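Mitotic checkpoint control protein kinase BUB1 (Drosophila melanogaster, PDB 6JKM) probably binds ATP and may phosphorylate proteins at the kinetochore in the mitotic checkpoint, its kinase domain being captured with ADP and magnesium. Local coordinates at residues 82-87 with 126-131; 132-137 with 189-194; 163-168 with 201-206. All blocks are in the same frame, centred on the assembly; numbering follows the deposited sequence.

Contact 1 of 3, residues 82-87 with 126-131; sequences VALKQE and SSVYIS. With ADP (adenosine-5'-diphosphate), chain B.
Leu84 and Ile130 run next to each other on one face of an antiparallel strand pair, their ends heading in the same direction, with Leu84 CD2 3.7 Å from Ile130 CD1. This is the tightly packed face. Ile130 keeps CG1 anti to its carbonyl carbon (chi1 -59°), which sends its two branches to different partners: CG1 and CD1 go to Leu84, while CG2 meets Val82 CB at 3.7 Å. Branched aliphatic residues suit such a buried surface. Farther along, Val128 CG2 abuts the Gln86 amide, 3.5 Å from NE2; that buried amide is satisfied by the backbone of Lys41 and Leu43. Six backbone hydrogen bonds join Ala83 with Ser131, Lys85 with Tyr129 and Glu87 with Ser127.

The other face is looser at Lys85, Glu87 and Ser131, which are partly exposed, though Tyr129 beside them is buried against Phe95, its OH bonded to Asn91 O. Here the small methyl of Ala83 lets adenine come close, its CB being 3.5 Å from ADP N6. Lys85, fully extended, carries its amine away from Tyr129 to the phosphates, where NZ donates to ADP O1A at 2.7 Å and also to O3A and O2B.

Lys85 is the predicted ATP-binding lysine, salt-bridged to Glu94 of helix 92-104, the pairing seen in active kinase conformations. The two strands are central in the N-lobe sheet, flanked by 68-75 and 119-122, while Leu49 and Val51 of strand 47-51 cover the aliphatic face.

Contact 2 of 3, residues 132-137 with 189-194; sequences EFSDYG and LLMKPI. With ADP (adenosine-5'-diphosphate), chain B.
Tyr136 lays its side chain across Leu190, with Tyr136 CB 4.0 Å from Leu190 CB, and its ring runs on along the 191-193 backbone. The carbonyl oxygen of Met191 lies at the ring edge, near its plane, 3.7 Å from Tyr136 CE2. At the far end the tyrosine meets Pro193 at about a right angle, its OH 3.4 Å from Pro193 CD. A long aromatic residue suits this place because one flat group can follow three successive residues.

Met191 starts out pointing away from 132-137, but bends at chi2 and chi3 (-49° and -70°) and doubles back. Its SD reaches Ser134 CB at 3.6 Å, and its methyl CE crosses the end of the Glu132 chain.

Ser134 OG donates to Leu190 O over 2.4 Å, a length so short that its exact value is doubtful. The same oxygen accepts from Tyr136 N, an ST turn, and at longer range from Gly137 N, which extends it to an ST motif. Gly137, at a positive phi that favours glycine, offers its O to Leu190 N at 3.0 Å.

The 132-137 segment is the kinase hinge: Glu132 O and Ser134 N hold the adenine edge, while Leu189 CD1 packs against the base, 3.3 Å from ADP C6. The hinge runs from strand 127-132 of the N-lobe sheet toward helix 139-150, against strand 188-190, which pairs with strand 203-205.

Contact 3 of 3, residues 163-168 with 201-206; sequences SCQMLD and VSLQLI. With ADP (adenosine-5'-diphosphate), chain B.
Gln165 reaches from its helix to the start of the 201-206 segment and has the most surface buried of any residue in the contact. Its OE1 accepts from Ser202 N at 2.6 Å, in a nearly straight bond (174° at the hydrogen), although the donor sits 34° off the carbonyl plane. A weak second bond reaches the same oxygen from Leu203 N, so one amide oxygen receives two successive backbone N-H groups. The chain is extended beyond CG (chi2 -176°), which gives it the length to reach from the helix to the loop. At the other end of the amide, NE2 is hydrogen-bonded to His161, one turn earlier in the helix, and this fixes which way the amide is turned.

The setting is the kinase C-lobe, where helix 156-175 backs the small antiparallel pair of strands 188-190 and 203-205; the latter strand leads into the DFG motif.

Leu203 points toward the helix. Its CD1 lies 3.6 Å from Met166 CG and 4.0 Å from Gln165 CB, while Leu190 packs against the same side chain; a leucine suits this buried, apolar spot. Replacing Gln165 by an alanine would probably leave the N-H groups of Ser202 and Leu203 without their shared acceptor and open a gap between the helix and the loop.

Val201 contributes mainly through its backbone, its CA 3.5 Å from Gln165 OE1. Its CG1 stands farther off, and the valine also touches Met110.

In the fold
All three contacts touch ADP, which lies between the lobes. Contact 1 supplies the N-lobe side of the pocket and, through Lys85, grips the phosphates; that side chain is about 4 Å from a bound magnesium ion. Contact 2 follows directly along the chain, its centre about 17 Å from that of contact 1, and the two meet where Val82 C packs on Phe133 CB at 3.5 Å. Contacts 2 and 3, with centres about 12 Å apart, share the small two-stranded sheet, in which Leu189 N probably bonds to Gln204 O at 2.8 Å. Contact 3 lies in the C-lobe, its centre about 23 Å from that of contact 1, yet Ile206 still reaches the base.

Contact 1 of 3, residues 82-87 with 126-131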
loop_
_atom_site.group_PDB
_atom_site.type_symbol
_atom_site.label_atom_id
_atom_site.label_comp_id
_atom_site.label_asym_id
_atom_site.label_seq_id
_atom_site.Cartn_x
_atom_site.Cartn_y
_atom_site.Cartn_z
ATOM N N VAL A 82 -5.838 11.584 13.916
ATOM C CA VAL A 82 -5.122 11.750 12.663
ATOM C C VAL A 82 -3.711 11.178 12.760
ATOM O O VAL A 82 -3.143 11.070 13.849
ATOM C CB VAL A 82 -5.013 13.241 12.244
ATOM C CG1 VAL A 82 -6.400 13.863 11.998
ATOM C CG2 VAL A 82 -4.209 14.040 13.286
ATOM N N ALA A 83 -3.155 10.809 11.605
ATOM C CA ALA A 83 -1.721 10.566 11.492
ATOM C C ALA A 83 -1.060 11.842 11.005
ATOM O O ALA A 83 -1.599 12.527 10.138
ATOM C CB ALA A 83 -1.421 9.419 10.539
ATOM N N LEU A 84 0.109 12.149 11.550
ATOM C CA LEU A 84 0.882 13.283 11.073
ATOM C C LEU A 84 2.196 12.743 10.545
ATOM O O LEU A 84 2.950 12.128 11.287
ATOM C CB LEU A 84 1.103 14.318 12.187
ATOM C CG LEU A 84 -0.206 14.857 12.784
ATOM C CD1 LEU A 84 -0.470 14.265 14.148
ATOM C CD2 LEU A 84 -0.194 16.390 12.855
ATOM N N LYS A 85 2.452 12.922 9.259
ATOM C CA LYS A 85 3.654 12.348 8.672
ATOM C C LYS A 85 4.604 13.455 8.274
ATOM O O LYS A 85 4.274 14.305 7.441
ATOM C CB LYS A 85 3.307 11.473 7.455
ATOM C CG LYS A 85 4.521 10.791 6.817
ATOM C CD LYS A 85 4.081 9.881 5.646
ATOM C CE LYS A 85 5.285 9.160 5.050
ATOM N NZ LYS A 85 4.861 8.041 4.142
ATOM N N GLN A 86 5.783 13.439 8.883
ATOM C CA GLN A 86 6.787 14.461 8.640
ATOM C C GLN A 86 7.966 13.882 7.902
ATOM O O GLN A 86 8.417 12.787 8.228
ATOM C CB GLN A 86 7.252 15.066 9.949
ATOM C CG GLN A 86 8.363 16.086 9.769
ATOM C CD GLN A 86 8.492 16.965 10.975
ATOM O OE1 GLN A 86 8.863 16.501 12.046
ATOM N NE2 GLN A 86 8.183 18.240 10.817
ATOM N N GLU A 87 8.468 14.615 6.913
ATOM C CA GLU A 87 9.619 14.167 6.143
ATOM C C GLU A 87 10.539 15.332 5.791
ATOM O O GLU A 87 10.065 16.410 5.461
ATOM C CB GLU A 87 9.171 13.456 4.855
ATOM C CG GLU A 87 10.352 12.960 4.004
ATOM C CD GLU A 87 9.986 11.858 3.021
ATOM O OE1 GLU A 87 8.842 11.342 3.068
ATOM O OE2 GLU A 87 10.860 11.490 2.200
ATOM N N SER A 126 10.840 20.957 5.179
ATOM C CA SER A 126 10.185 19.759 5.688
ATOM C C SER A 126 8.699 19.860 5.377
ATOM O O SER A 126 8.182 20.961 5.238
ATOM C CB SER A 126 10.447 19.626 7.204
ATOM O OG SER A 126 9.613 18.646 7.806
ATOM N N SER A 127 8.030 18.721 5.205
ATOM C CA SER A 127 6.583 18.704 5.019
ATOM C C SER A 127 5.940 17.954 6.174
ATOM O O SER A 127 6.567 17.071 6.769
ATOM C CB SER A 127 6.202 18.055 3.678
ATOM O OG SER A 127 6.763 16.755 3.535
ATOM N N VAL A 128 4.702 18.314 6.502
ATOM C CA VAL A 128 3.870 17.479 7.378
ATOM C C VAL A 128 2.530 17.204 6.676
ATOM O O VAL A 128 1.814 18.139 6.323
ATOM C CB VAL A 128 3.588 18.136 8.744
ATOM C CG1 VAL A 128 2.639 17.262 9.546
ATOM C CG2 VAL A 128 4.887 18.368 9.528
ATOM N N TYR A 129 2.211 15.932 6.461
ATOM C CA TYR A 129 0.934 15.546 5.879
ATOM C C TYR A 129 0.030 14.922 6.939
ATOM O O TYR A 129 0.447 14.048 7.713
ATOM C CB TYR A 129 1.145 14.579 4.699
ATOM C CG TYR A 129 1.966 15.211 3.578
ATOM C CD1 TYR A 129 1.696 16.499 3.147
ATOM C CD2 TYR A 129 3.012 14.520 2.963
ATOM C CE1 TYR A 129 2.448 17.098 2.140
ATOM C CE2 TYR A 129 3.774 15.120 1.941
ATOM C CZ TYR A 129 3.488 16.397 1.546
ATOM O OH TYR A 129 4.237 16.998 0.551
ATOM N N ILE A 130 -1.219 15.366 6.954
ATOM C CA ILE A 130 -2.203 14.889 7.924
ATOM C C ILE A 130 -3.305 14.069 7.262
ATOM O O ILE A 130 -3.925 14.520 6.301
ATOM C CB ILE A 130 -2.817 16.085 8.675
ATOM C CG1 ILE A 130 -1.698 16.844 9.389
ATOM C CG2 ILE A 130 -3.883 15.617 9.655
ATOM C CD1 ILE A 130 -2.150 18.080 10.206
ATOM N N SER A 131 -3.568 12.877 7.783
ATOM C CA SER A 131 -4.591 12.010 7.209
ATOM C C SER A 131 -5.321 11.247 8.310
ATOM O O SER A 131 -4.897 11.255 9.460
ATOM C CB SER A 131 -3.963 11.029 6.213
ATOM O OG SER A 131 -2.915 10.319 6.845
HETATM P PB ADP B . 7.128 5.517 5.529
HETATM O O1B ADP B . 8.168 5.982 6.490
HETATM O O2B ADP B . 7.173 6.268 4.211
HETATM O O3B ADP B . 7.102 4.004 5.375
HETATM P PA ADP B . 4.269 5.344 6.130
HETATM O O1A ADP B . 3.324 6.416 5.610
HETATM O O2A ADP B . 4.300 3.971 5.507
HETATM O O3A ADP B . 5.754 5.975 6.276
HETATM O "O5'" ADP B . 3.939 5.087 7.696
HETATM C "C5'" ADP B . 4.805 4.270 8.490
HETATM C "C4'" ADP B . 3.984 3.429 9.475
HETATM O "O4'" ADP B . 3.246 4.281 10.366
HETATM C "C3'" ADP B . 2.910 2.617 8.784
HETATM O "O3'" ADP B . 3.393 1.355 8.312
HETATM C "C2'" ADP B . 1.905 2.440 9.903
HETATM O "O2'" ADP B . 2.377 1.359 10.730
HETATM C "C1'" ADP B . 1.956 3.759 10.662
HETATM N N9 ADP B . 0.938 4.638 10.034
HETATM C C8 ADP B . 1.134 5.470 8.980
HETATM N N7 ADP B . -0.010 6.115 8.643
HETATM C C5 ADP B . -0.977 5.689 9.479
HETATM C C6 ADP B . -2.409 5.970 9.676
HETATM N N6 ADP B . -3.082 6.856 8.882
HETATM N N1 ADP B . -3.039 5.303 10.672
HETATM C C2 ADP B . -2.405 4.432 11.474
HETATM N N3 ADP B . -1.098 4.143 11.356
HETATM C C4 ADP B . -0.348 4.724 10.390
HETATM O O HOH W 1 5.657 14.504 5.036
#

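Contact 2 of 3, residues 132-137 with 189-194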
loop_
_atom_site.group_PDB
_atom_site.type_symbol
_atom_site.label_atom_id
_atom_site.label_comp_id
_atom_site.label_asym_id
_atom_site.label_seq_id
_atom_site.Cartn_x
_atom_site.Cartn_y
_atom_site.Cartn_z
ATOM N N GLU A 132 -6.418 10.581 7.951
ATOM C CA GLU A 132 -7.178 9.786 8.906
ATOM C C GLU A 132 -6.306 8.689 9.551
ATOM O O GLU A 132 -5.605 7.953 8.855
ATOM C CB GLU A 132 -8.404 9.158 8.221
ATOM C CG GLU A 132 -9.259 8.338 9.174
ATOM C CD GLU A 132 -10.388 7.584 8.485
ATOM O OE1 GLU A 132 -10.618 7.787 7.273
ATOM O OE2 GLU A 132 -11.047 6.764 9.168
ATOM N N PHE A 133 -6.348 8.608 10.882
ATOM C CA PHE A 133 -5.635 7.588 11.640
ATOM C C PHE A 133 -6.438 6.286 11.726
ATOM O O PHE A 133 -7.623 6.312 12.049
ATOM C CB PHE A 133 -5.348 8.102 13.051
ATOM C CG PHE A 133 -4.499 7.173 13.892
ATOM C CD1 PHE A 133 -3.125 7.108 13.711
ATOM C CD2 PHE A 133 -5.076 6.386 14.876
ATOM C CE1 PHE A 133 -2.349 6.279 14.490
ATOM C CE2 PHE A 133 -4.294 5.554 15.659
ATOM C CZ PHE A 133 -2.933 5.501 15.466
ATOM N N SER A 134 -5.794 5.149 11.469
ATOM C CA SER A 134 -6.437 3.859 11.719
ATOM C C SER A 134 -6.080 3.295 13.101
ATOM O O SER A 134 -4.910 3.112 13.405
ATOM C CB SER A 134 -6.030 2.840 10.659
ATOM O OG SER A 134 -6.395 1.537 11.087
ATOM N N ASP A 135 -7.067 2.991 13.927
ATOM C CA ASP A 135 -6.763 2.416 15.239
ATOM C C ASP A 135 -6.284 0.958 15.161
ATOM O O ASP A 135 -5.834 0.392 16.165
ATOM C CB ASP A 135 -7.982 2.491 16.155
ATOM C CG ASP A 135 -8.280 3.902 16.620
ATOM O OD1 ASP A 135 -7.629 4.373 17.586
ATOM O OD2 ASP A 135 -9.177 4.540 16.019
ATOM N N TYR A 136 -6.391 0.341 13.984
ATOM C CA TYR A 136 -5.971 -1.050 13.838
ATOM C C TYR A 136 -4.565 -1.161 13.280
ATOM O O TYR A 136 -3.953 -2.206 13.372
ATOM C CB TYR A 136 -6.944 -1.822 12.941
ATOM C CG TYR A 136 -8.356 -1.793 13.452
ATOM C CD1 TYR A 136 -8.802 -2.727 14.380
ATOM C CD2 TYR A 136 -9.243 -0.811 13.028
ATOM C CE1 TYR A 136 -10.112 -2.700 14.847
ATOM C CE2 TYR A 136 -10.537 -0.766 13.505
ATOM C CZ TYR A 136 -10.962 -1.703 14.407
ATOM O OH TYR A 136 -12.261 -1.645 14.863
ATOM N N GLY A 137 -4.058 -0.089 12.685
ATOM C CA GLY A 137 -2.682 -0.084 12.217
ATOM C C GLY A 137 -2.478 -0.846 10.922
ATOM O O GLY A 137 -3.414 -1.079 10.188
ATOM N N LEU A 189 -3.249 -0.469 5.578
ATOM C CA LEU A 189 -3.872 -0.296 6.887
ATOM C C LEU A 189 -5.184 -1.058 6.933
ATOM O O LEU A 189 -5.880 -1.128 5.927
ATOM C CB LEU A 189 -4.155 1.185 7.172
ATOM C CG LEU A 189 -2.971 2.152 7.310
ATOM C CD1 LEU A 189 -3.489 3.552 7.638
ATOM C CD2 LEU A 189 -1.973 1.663 8.354
ATOM N N LEU A 190 -5.518 -1.614 8.100
ATOM C CA LEU A 190 -6.875 -2.093 8.354
ATOM C C LEU A 190 -7.658 -0.938 8.972
ATOM O O LEU A 190 -7.323 -0.456 10.066
ATOM C CB LEU A 190 -6.873 -3.320 9.269
ATOM C CG LEU A 190 -8.239 -3.938 9.580
ATOM C CD1 LEU A 190 -8.874 -4.601 8.337
ATOM C CD2 LEU A 190 -8.103 -4.938 10.699
ATOM N N MET A 191 -8.664 -0.451 8.245
ATOM C CA MET A 191 -9.399 0.751 8.650
ATOM C C MET A 191 -10.566 0.423 9.581
ATOM O O MET A 191 -10.943 1.230 10.427
ATOM C CB MET A 191 -9.929 1.505 7.424
ATOM C CG MET A 191 -8.854 2.069 6.508
ATOM S SD MET A 191 -7.571 2.995 7.388
ATOM C CE MET A 191 -8.437 4.479 7.921
ATOM N N LYS A 192 -11.128 -0.767 9.418
ATOM C CA LYS A 192 -12.303 -1.170 10.172
ATOM C C LYS A 192 -12.398 -2.699 10.167
ATOM O O LYS A 192 -11.690 -3.350 9.392
ATOM C CB LYS A 192 -13.557 -0.510 9.575
ATOM C CG LYS A 192 -13.882 -0.896 8.131
ATOM C CD LYS A 192 -15.080 -0.071 7.623
ATOM C CE LYS A 192 -15.488 -0.462 6.208
ATOM N NZ LYS A 192 -15.937 -1.879 6.166
ATOM N N PRO A 193 -13.253 -3.281 11.031
ATOM C CA PRO A 193 -13.392 -4.742 11.039
ATOM C C PRO A 193 -13.852 -5.312 9.698
ATOM O O PRO A 193 -14.494 -4.616 8.909
ATOM C CB PRO A 193 -14.456 -4.984 12.116
ATOM C CG PRO A 193 -14.333 -3.801 13.036
ATOM C CD PRO A 193 -14.035 -2.653 12.113
ATOM N N ILE A 194 -13.512 -6.578 9.462
ATOM C CA ILE A 194 -13.839 -7.281 8.232
ATOM C C ILE A 194 -15.324 -7.636 8.185
ATOM O O ILE A 194 -15.899 -8.015 9.200
ATOM C CB ILE A 194 -13.007 -8.571 8.096
ATOM C CG1 ILE A 194 -11.518 -8.243 8.139
ATOM C CG2 ILE A 194 -13.351 -9.290 6.805
ATOM C CD1 ILE A 194 -11.067 -7.345 7.012
HETATM P PB ADP B . 7.128 5.517 5.529
HETATM O O1B ADP B . 8.168 5.982 6.490
HETATM O O2B ADP B . 7.173 6.268 4.211
HETATM O O3B ADP B . 7.102 4.004 5.375
HETATM P PA ADP B . 4.269 5.344 6.130
HETATM O O1A ADP B . 3.324 6.416 5.610
HETATM O O2A ADP B . 4.300 3.971 5.507
HETATM O O3A ADP B . 5.754 5.975 6.276
HETATM O "O5'" ADP B . 3.939 5.087 7.696
HETATM C "C5'" ADP B . 4.805 4.270 8.490
HETATM C "C4'" ADP B . 3.984 3.429 9.475
HETATM O "O4'" ADP B . 3.246 4.281 10.366
HETATM C "C3'" ADP B . 2.910 2.617 8.784
HETATM O "O3'" ADP B . 3.393 1.355 8.312
HETATM C "C2'" ADP B . 1.905 2.440 9.903
HETATM O "O2'" ADP B . 2.377 1.359 10.730
HETATM C "C1'" ADP B . 1.956 3.759 10.662
HETATM N N9 ADP B . 0.938 4.638 10.034
HETATM C C8 ADP B . 1.134 5.470 8.980
HETATM N N7 ADP B . -0.010 6.115 8.643
HETATM C C5 ADP B . -0.977 5.689 9.479
HETATM C C6 ADP B . -2.409 5.970 9.676
HETATM N N6 ADP B . -3.082 6.856 8.882
HETATM N N1 ADP B . -3.039 5.303 10.672
HETATM C C2 ADP B . -2.405 4.432 11.474
HETATM N N3 ADP B . -1.098 4.143 11.356
HETATM C C4 ADP B . -0.348 4.724 10.390
#

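Contact 3 of 3, residues 163-168 with 201-206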
loop_
_atom_site.group_PDB
_atom_site.type_symbol
_atom_site.label_atom_id
_atom_site.label_comp_id
_atom_site.label_asym_id
_atom_site.label_seq_id
_atom_site.Cartn_x
_atom_site.Cartn_y
_atom_site.Cartn_z
ATOM N N SER A 163 -6.762 -10.895 0.667
ATOM C CA SER A 163 -6.125 -10.909 -0.651
ATOM C C SER A 163 -7.091 -10.443 -1.743
ATOM O O SER A 163 -6.708 -9.738 -2.678
ATOM C CB SER A 163 -5.600 -12.305 -0.975
ATOM O OG SER A 163 -4.635 -12.716 -0.014
ATOM N N CYS A 164 -8.342 -10.852 -1.617
ATOM C CA CYS A 164 -9.392 -10.418 -2.517
ATOM C C CYS A 164 -9.497 -8.883 -2.533
ATOM O O CYS A 164 -9.645 -8.256 -3.594
ATOM C CB CYS A 164 -10.704 -11.057 -2.081
ATOM S SG CYS A 164 -11.987 -11.020 -3.308
ATOM N N GLN A 165 -9.401 -8.292 -1.345
ATOM C CA GLN A 165 -9.474 -6.853 -1.170
ATOM C C GLN A 165 -8.247 -6.176 -1.768
ATOM O O GLN A 165 -8.376 -5.209 -2.512
ATOM C CB GLN A 165 -9.602 -6.498 0.318
ATOM C CG GLN A 165 -10.949 -6.885 0.937
ATOM C CD GLN A 165 -11.046 -6.430 2.381
ATOM O OE1 GLN A 165 -10.872 -5.247 2.674
ATOM N NE2 GLN A 165 -11.298 -7.368 3.294
ATOM N N MET A 166 -7.061 -6.710 -1.482
ATOM C CA MET A 166 -5.833 -6.106 -2.000
ATOM C C MET A 166 -5.787 -6.160 -3.510
ATOM O O MET A 166 -5.303 -5.223 -4.149
ATOM C CB MET A 166 -4.583 -6.786 -1.422
ATOM C CG MET A 166 -4.386 -6.542 0.062
ATOM S SD MET A 166 -2.849 -7.269 0.698
ATOM C CE MET A 166 -3.198 -9.024 0.529
ATOM N N LEU A 167 -6.283 -7.250 -4.088
ATOM C CA LEU A 167 -6.283 -7.366 -5.545
ATOM C C LEU A 167 -7.140 -6.275 -6.154
ATOM O O LEU A 167 -6.778 -5.688 -7.173
ATOM C CB LEU A 167 -6.787 -8.739 -5.993
ATOM C CG LEU A 167 -5.704 -9.816 -5.875
ATOM C CD1 LEU A 167 -6.321 -11.208 -5.842
ATOM C CD2 LEU A 167 -4.725 -9.698 -7.028
ATOM N N ASP A 168 -8.278 -6.007 -5.519
ATOM C CA ASP A 168 -9.233 -5.024 -6.014
ATOM C C ASP A 168 -8.627 -3.628 -5.952
ATOM O O ASP A 168 -8.787 -2.821 -6.868
ATOM C CB ASP A 168 -10.515 -5.075 -5.184
ATOM C CG ASP A 168 -11.771 -5.004 -6.027
ATOM O OD1 ASP A 168 -11.671 -5.156 -7.271
ATOM O OD2 ASP A 168 -12.866 -4.827 -5.429
ATOM N N VAL A 201 -14.599 -3.354 1.158
ATOM C CA VAL A 201 -13.216 -2.980 1.401
ATOM C C VAL A 201 -13.011 -2.451 2.817
ATOM O O VAL A 201 -13.636 -1.462 3.213
ATOM C CB VAL A 201 -12.734 -1.905 0.414
ATOM C CG1 VAL A 201 -11.206 -1.855 0.390
ATOM C CG2 VAL A 201 -13.286 -2.173 -0.972
ATOM N N SER A 202 -12.112 -3.097 3.558
ATOM C CA SER A 202 -11.712 -2.639 4.889
ATOM C C SER A 202 -10.240 -2.233 4.949
ATOM O O SER A 202 -9.790 -1.732 5.975
ATOM C CB SER A 202 -11.973 -3.726 5.944
ATOM O OG SER A 202 -13.362 -3.979 6.090
ATOM N N LEU A 203 -9.490 -2.470 3.873
ATOM C CA LEU A 203 -8.095 -2.028 3.794
ATOM C C LEU A 203 -7.930 -0.655 3.123
ATOM O O LEU A 203 -8.812 -0.193 2.398
ATOM C CB LEU A 203 -7.248 -3.055 3.041
ATOM C CG LEU A 203 -7.261 -4.462 3.640
ATOM C CD1 LEU A 203 -6.552 -5.446 2.708
ATOM C CD2 LEU A 203 -6.624 -4.472 5.028
ATOM N N GLN A 204 -6.789 -0.020 3.394
ATOM C CA GLN A 204 -6.394 1.225 2.741
ATOM C C GLN A 204 -4.913 1.173 2.402
ATOM O O GLN A 204 -4.078 0.821 3.240
ATOM C CB GLN A 204 -6.681 2.438 3.630
ATOM C CG GLN A 204 -6.334 3.787 2.997
ATOM C CD GLN A 204 -6.586 4.928 3.957
ATOM O OE1 GLN A 204 -5.726 5.258 4.783
ATOM N NE2 GLN A 204 -7.775 5.529 3.874
ATOM N N LEU A 205 -4.592 1.493 1.160
ATOM C CA LEU A 205 -3.217 1.597 0.718
ATOM C C LEU A 205 -2.695 3.000 1.054
ATOM O O LEU A 205 -3.358 4.003 0.778
ATOM C CB LEU A 205 -3.142 1.331 -0.785
ATOM C CG LEU A 205 -1.783 1.393 -1.468
ATOM C CD1 LEU A 205 -0.875 0.288 -0.931
ATOM C CD2 LEU A 205 -1.983 1.261 -2.978
ATOM N N ILE A 206 -1.510 3.057 1.656
ATOM C CA ILE A 206 -0.884 4.309 2.057
ATOM C C ILE A 206 0.546 4.384 1.535
ATOM O O ILE A 206 1.044 3.434 0.928
ATOM C CB ILE A 206 -0.853 4.461 3.596
ATOM C CG1 ILE A 206 0.097 3.431 4.209
ATOM C CG2 ILE A 206 -2.243 4.283 4.193
ATOM C CD1 ILE A 206 0.448 3.701 5.688
HETATM P PB ADP B . 7.128 5.517 5.529
HETATM O O1B ADP B . 8.168 5.982 6.490
HETATM O O2B ADP B . 7.173 6.268 4.211
HETATM O O3B ADP B . 7.102 4.004 5.375
HETATM P PA ADP B . 4.269 5.344 6.130
HETATM O O1A ADP B . 3.324 6.416 5.610
HETATM O O2A ADP B . 4.300 3.971 5.507
HETATM O O3A ADP B . 5.754 5.975 6.276
HETATM O "O5'" ADP B . 3.939 5.087 7.696
HETATM C "C5'" ADP B . 4.805 4.270 8.490
HETATM C "C4'" ADP B . 3.984 3.429 9.475
HETATM O "O4'" ADP B . 3.246 4.281 10.366
HETATM C "C3'" ADP B . 2.910 2.617 8.784
HETATM O "O3'" ADP B . 3.393 1.355 8.312
HETATM C "C2'" ADP B . 1.905 2.440 9.903
HETATM O "O2'" ADP B . 2.377 1.359 10.730
HETATM C "C1'" ADP B . 1.956 3.759 10.662
HETATM N N9 ADP B . 0.938 4.638 10.034
HETATM C C8 ADP B . 1.134 5.470 8.980
HETATM N N7 ADP B . -0.010 6.115 8.643
HETATM C C5 ADP B . -0.977 5.689 9.479
HETATM C C6 ADP B . -2.409 5.970 9.676
HETATM N N6 ADP B . -3.082 6.856 8.882
HETATM N N1 ADP B . -3.039 5.303 10.672
HETATM C C2 ADP B . -2.405 4.432 11.474
HETATM N N3 ADP B . -1.098 4.143 11.356
HETATM C C4 ADP B . -0.348 4.724 10.390
#